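Long-range contact in vaginolysin (Gardnerella vaginalis, PDB 5IMY), which probably binds cholesterol in host cell membranes and acts as a secreted, haemolytic pore-forming toxin of the cholesterol-dependent cytolysin family: residues 59-64 against 376-381. Sequence-based numbering, arbitrary orientation.
Sequences NGEFVV and SYRNGY
F62 and Y377 are neighbours across two antiparallel strand ends, their side chains lying alongside and pointing the same way from the sheet. In the conformer of Y377 described here, one of two modelled, the rings meet obliquely, planes 47° apart and centroids 5.3 Å from each other. F62 CB then sits over one face of the Y377 ring, 4.1 Å from its centroid, as a CH-pi contact, while F62 CD2 lies toward the phenol end of the tyrosine. In this copy Y377 CG stands between its own backbone N and carbonyl carbon (chi1 54°), which turns the ring so that its face lies against F62 CB. N49 of a second subunit packs on both aromatic residues. At the backbone, F62 and Y377 form a hydrogen-bonded antiparallel pair: F62 N gives a nearly straight bond of 2.8 Å to Y377 O, and the return bond from Y377 N to F62 O is longer, 3.2 Å, and more bent. The bridge joins the start of strand 62-76, just after the turn from strand 51-57, to the long strand 363-389, which runs on into the C-terminal beta-sandwich domain of the cytolysin fold and pairs there with strand 426-433. On the other face of the sheet V63 and S376 make a non-hydrogen-bonded pair, V63 CG2 touching S376 CB at 4.0 Å. The extended E61 side chain lays CG and OE2 along S376, and K274, from a loop, touches both E61 and S376. R378 reaches back over the turn, its chain bent at chi3 (-51°), bringing one guanidinium face over E61 N and an edge toward N59 ND2. E61 OE2 remains 4.3 Å from R378 NH2 and well out of the guanidinium plane, so any attraction is probably a loose one between charges, with no N-H directed at the oxygen.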
ATOM      1  N   ASN A  59       5.175 -22.831  -5.317  1.00 95.24           N
ATOM      2  CA  ASN A  59       5.302 -23.078  -6.753  1.00103.38           C
ATOM      3  C   ASN A  59       5.133 -21.783  -7.543  1.00107.63           C
ATOM      4  O   ASN A  59       6.114 -21.066  -7.768  1.00102.48           O
ATOM      5  CB  ASN A  59       4.325 -24.174  -7.228  1.00110.37           C
ATOM      6  CG  ASN A  59       2.890 -23.976  -6.745  1.00110.95           C
ATOM      7  OD1 ASN A  59       2.642 -23.439  -5.675  1.00 99.13           O
ATOM      8  ND2 ASN A  59       1.938 -24.442  -7.544  1.00112.44           N
ATOM      9  N   GLY A  60       3.914 -21.467  -7.972  1.00116.46           N
ATOM     10  CA  GLY A  60       3.640 -20.151  -8.515  1.00100.06           C
ATOM     11  C   GLY A  60       3.334 -19.185  -7.391  1.00 98.99           C
ATOM     12  O   GLY A  60       4.245 -18.749  -6.682  1.00 94.49           O
ATOM     13  N   GLU A  61       2.050 -18.856  -7.229  1.00 89.70           N
ATOM     14  CA  GLU A  61       1.511 -18.135  -6.078  1.00 74.77           C
ATOM     15  C   GLU A  61       2.563 -17.373  -5.275  1.00 67.47           C
ATOM     16  O   GLU A  61       3.311 -17.973  -4.496  1.00 64.76           O
ATOM     17  CB  GLU A  61       0.783 -19.117  -5.155  1.00 68.94           C
ATOM     18  CG  GLU A  61      -0.475 -18.551  -4.522  1.00 66.97           C
ATOM     19  CD  GLU A  61      -1.065 -19.472  -3.473  1.00 69.76           C
ATOM     20  OE1 GLU A  61      -0.341 -20.371  -2.994  1.00 70.18           O
ATOM     21  OE2 GLU A  61      -2.252 -19.299  -3.129  1.00 63.38           O
ATOM     22  N   PHE A  62       2.627 -16.055  -5.454  1.00 59.14           N
ATOM     23  CA  PHE A  62       3.517 -15.204  -4.671  1.00 59.59           C
ATOM     24  C   PHE A  62       2.738 -14.673  -3.474  1.00 54.26           C
ATOM     25  O   PHE A  62       1.851 -13.829  -3.630  1.00 58.22           O
ATOM     26  CB  PHE A  62       4.064 -14.062  -5.524  1.00 52.07           C
ATOM     27  CG  PHE A  62       4.977 -13.131  -4.775  1.00 48.20           C
ATOM     28  CD1 PHE A  62       6.170 -13.588  -4.245  1.00 46.83           C
ATOM     29  CD2 PHE A  62       4.646 -11.798  -4.610  1.00 41.38           C
ATOM     30  CE1 PHE A  62       7.011 -12.739  -3.560  1.00 41.94           C
ATOM     31  CE2 PHE A  62       5.485 -10.940  -3.927  1.00 41.92           C
ATOM     32  CZ  PHE A  62       6.671 -11.412  -3.401  1.00 41.56           C
ATOM     33  N   VAL A  63       3.077 -15.156  -2.281  1.00 55.20           N
ATOM     34  CA  VAL A  63       2.320 -14.871  -1.066  1.00 49.82           C
ATOM     35  C   VAL A  63       3.057 -13.812  -0.257  1.00 42.01           C
ATOM     36  O   VAL A  63       4.260 -13.939  -0.001  1.00 41.49           O
ATOM     37  CB  VAL A  63       2.118 -16.148  -0.232  1.00 53.75           C
ATOM     38  CG1 VAL A  63       1.243 -15.867   0.988  1.00 53.08           C
ATOM     39  CG2 VAL A  63       1.512 -17.255  -1.087  1.00 57.93           C
ATOM     40  N   VAL A  64       2.332 -12.772   0.151  1.00 47.29           N
ATOM     41  CA  VAL A  64       2.833 -11.755   1.070  1.00 41.32           C
ATOM     42  C   VAL A  64       2.039 -11.855   2.363  1.00 48.30           C
ATOM     43  O   VAL A  64       0.805 -11.944   2.334  1.00 44.88           O
ATOM     44  CB  VAL A  64       2.723 -10.340   0.473  1.00 45.42           C
ATOM     45  CG1 VAL A  64       2.960  -9.272   1.549  1.00 41.91           C
ATOM     46  CG2 VAL A  64       3.710 -10.162  -0.668  1.00 52.75           C
ATOM     47  N   SER A 376      -1.998 -12.875  -2.285  1.00 58.02           N
ATOM     48  CA  SER A 376      -1.237 -13.734  -3.180  1.00 58.00           C
ATOM     49  C   SER A 376      -1.656 -13.493  -4.621  1.00 59.97           C
ATOM     50  O   SER A 376      -2.788 -13.086  -4.895  1.00 54.98           O
ATOM     51  CB  SER A 376      -1.436 -15.212  -2.828  1.00 58.88           C
ATOM     52  OG  SER A 376      -2.741 -15.645  -3.174  1.00 63.35           O
ATOM     53  N   TYR A 377      -0.739 -13.758  -5.549  0.61 69.31           N
ATOM     54  CA  TYR A 377      -1.102 -13.742  -6.957  0.61 64.95           C
ATOM     55  C   TYR A 377      -0.322 -14.819  -7.693  0.61 69.65           C
ATOM     56  O   TYR A 377       0.863 -15.043  -7.425  0.61 63.93           O
ATOM     57  CB  TYR A 377      -0.876 -12.368  -7.602  0.61 61.09           C
ATOM     58  CG  TYR A 377       0.511 -11.781  -7.458  0.61 60.62           C
ATOM     59  CD1 TYR A 377       1.580 -12.271  -8.197  0.61 60.47           C
ATOM     60  CD2 TYR A 377       0.741 -10.706  -6.609  0.61 56.38           C
ATOM     61  CE1 TYR A 377       2.844 -11.724  -8.075  0.61 55.98           C
ATOM     62  CE2 TYR A 377       1.999 -10.153  -6.482  0.61 55.35           C
ATOM     63  CZ  TYR A 377       3.047 -10.663  -7.219  0.61 56.86           C
ATOM     64  OH  TYR A 377       4.301 -10.113  -7.092  0.61 52.67           O
ATOM     65  N   ARG A 378      -1.012 -15.484  -8.613  1.00 70.75           N
ATOM     66  CA  ARG A 378      -0.470 -16.589  -9.395  1.00 68.49           C
ATOM     67  C   ARG A 378      -0.055 -16.059 -10.763  1.00 62.91           C
ATOM     68  O   ARG A 378      -0.892 -15.541 -11.512  1.00 64.29           O
ATOM     69  CB  ARG A 378      -1.496 -17.713  -9.535  1.00 74.37           C
ATOM     70  CG  ARG A 378      -1.004 -18.920 -10.331  1.00 76.92           C
ATOM     71  CD  ARG A 378      -2.005 -20.068 -10.289  1.00 73.41           C
ATOM     72  NE  ARG A 378      -2.413 -20.390  -8.923  1.00 94.59           N
ATOM     73  CZ  ARG A 378      -1.726 -21.171  -8.094  1.00 92.19           C
ATOM     74  NH1 ARG A 378      -0.584 -21.725  -8.481  1.00 93.65           N
ATOM     75  NH2 ARG A 378      -2.184 -21.397  -6.870  1.00 81.51           N
ATOM     76  N   ASN A 379       1.230 -16.182 -11.082  1.00 64.36           N
ATOM     77  CA  ASN A 379       1.731 -15.676 -12.352  1.00 66.00           C
ATOM     78  C   ASN A 379       1.084 -16.421 -13.516  1.00 65.58           C
ATOM     79  O   ASN A 379       0.676 -17.579 -13.392  1.00 65.42           O
ATOM     80  CB  ASN A 379       3.255 -15.806 -12.414  1.00 66.86           C
ATOM     81  CG  ASN A 379       3.734 -17.230 -12.205  1.00 73.99           C
ATOM     82  OD1 ASN A 379       2.951 -18.179 -12.251  1.00 76.66           O
ATOM     83  ND2 ASN A 379       5.034 -17.385 -11.977  1.00 78.23           N
ATOM     84  N   GLY A 380       0.991 -15.737 -14.661  1.00 69.70           N
ATOM     85  CA  GLY A 380       0.364 -16.282 -15.843  1.00 69.60           C
ATOM     86  C   GLY A 380       1.328 -16.334 -17.020  1.00 65.33           C
ATOM     87  O   GLY A 380       2.430 -15.773 -16.983  1.00 61.14           O
ATOM     88  N   TYR A 381       0.889 -17.016 -18.078  1.00 69.21           N
ATOM     89  CA  TYR A 381       1.714 -17.254 -19.253  1.00 65.26           C
ATOM     90  C   TYR A 381       0.968 -16.849 -20.518  1.00 65.26           C
ATOM     91  O   TYR A 381      -0.239 -17.079 -20.637  1.00 61.74           O
ATOM     92  CB  TYR A 381       2.124 -18.732 -19.346  1.00 67.17           C
ATOM     93  CG  TYR A 381       2.951 -19.217 -18.174  1.00 71.60           C
ATOM     94  CD1 TYR A 381       4.338 -19.196 -18.222  1.00 71.29           C
ATOM     95  CD2 TYR A 381       2.344 -19.699 -17.020  1.00 75.06           C
ATOM     96  CE1 TYR A 381       5.097 -19.641 -17.157  1.00 75.50           C
ATOM     97  CE2 TYR A 381       3.097 -20.144 -15.948  1.00 77.13           C
ATOM     98  CZ  TYR A 381       4.474 -20.110 -16.022  1.00 77.39           C
ATOM     99  OH  TYR A 381       5.233 -20.551 -14.962  1.00 74.41           O
TER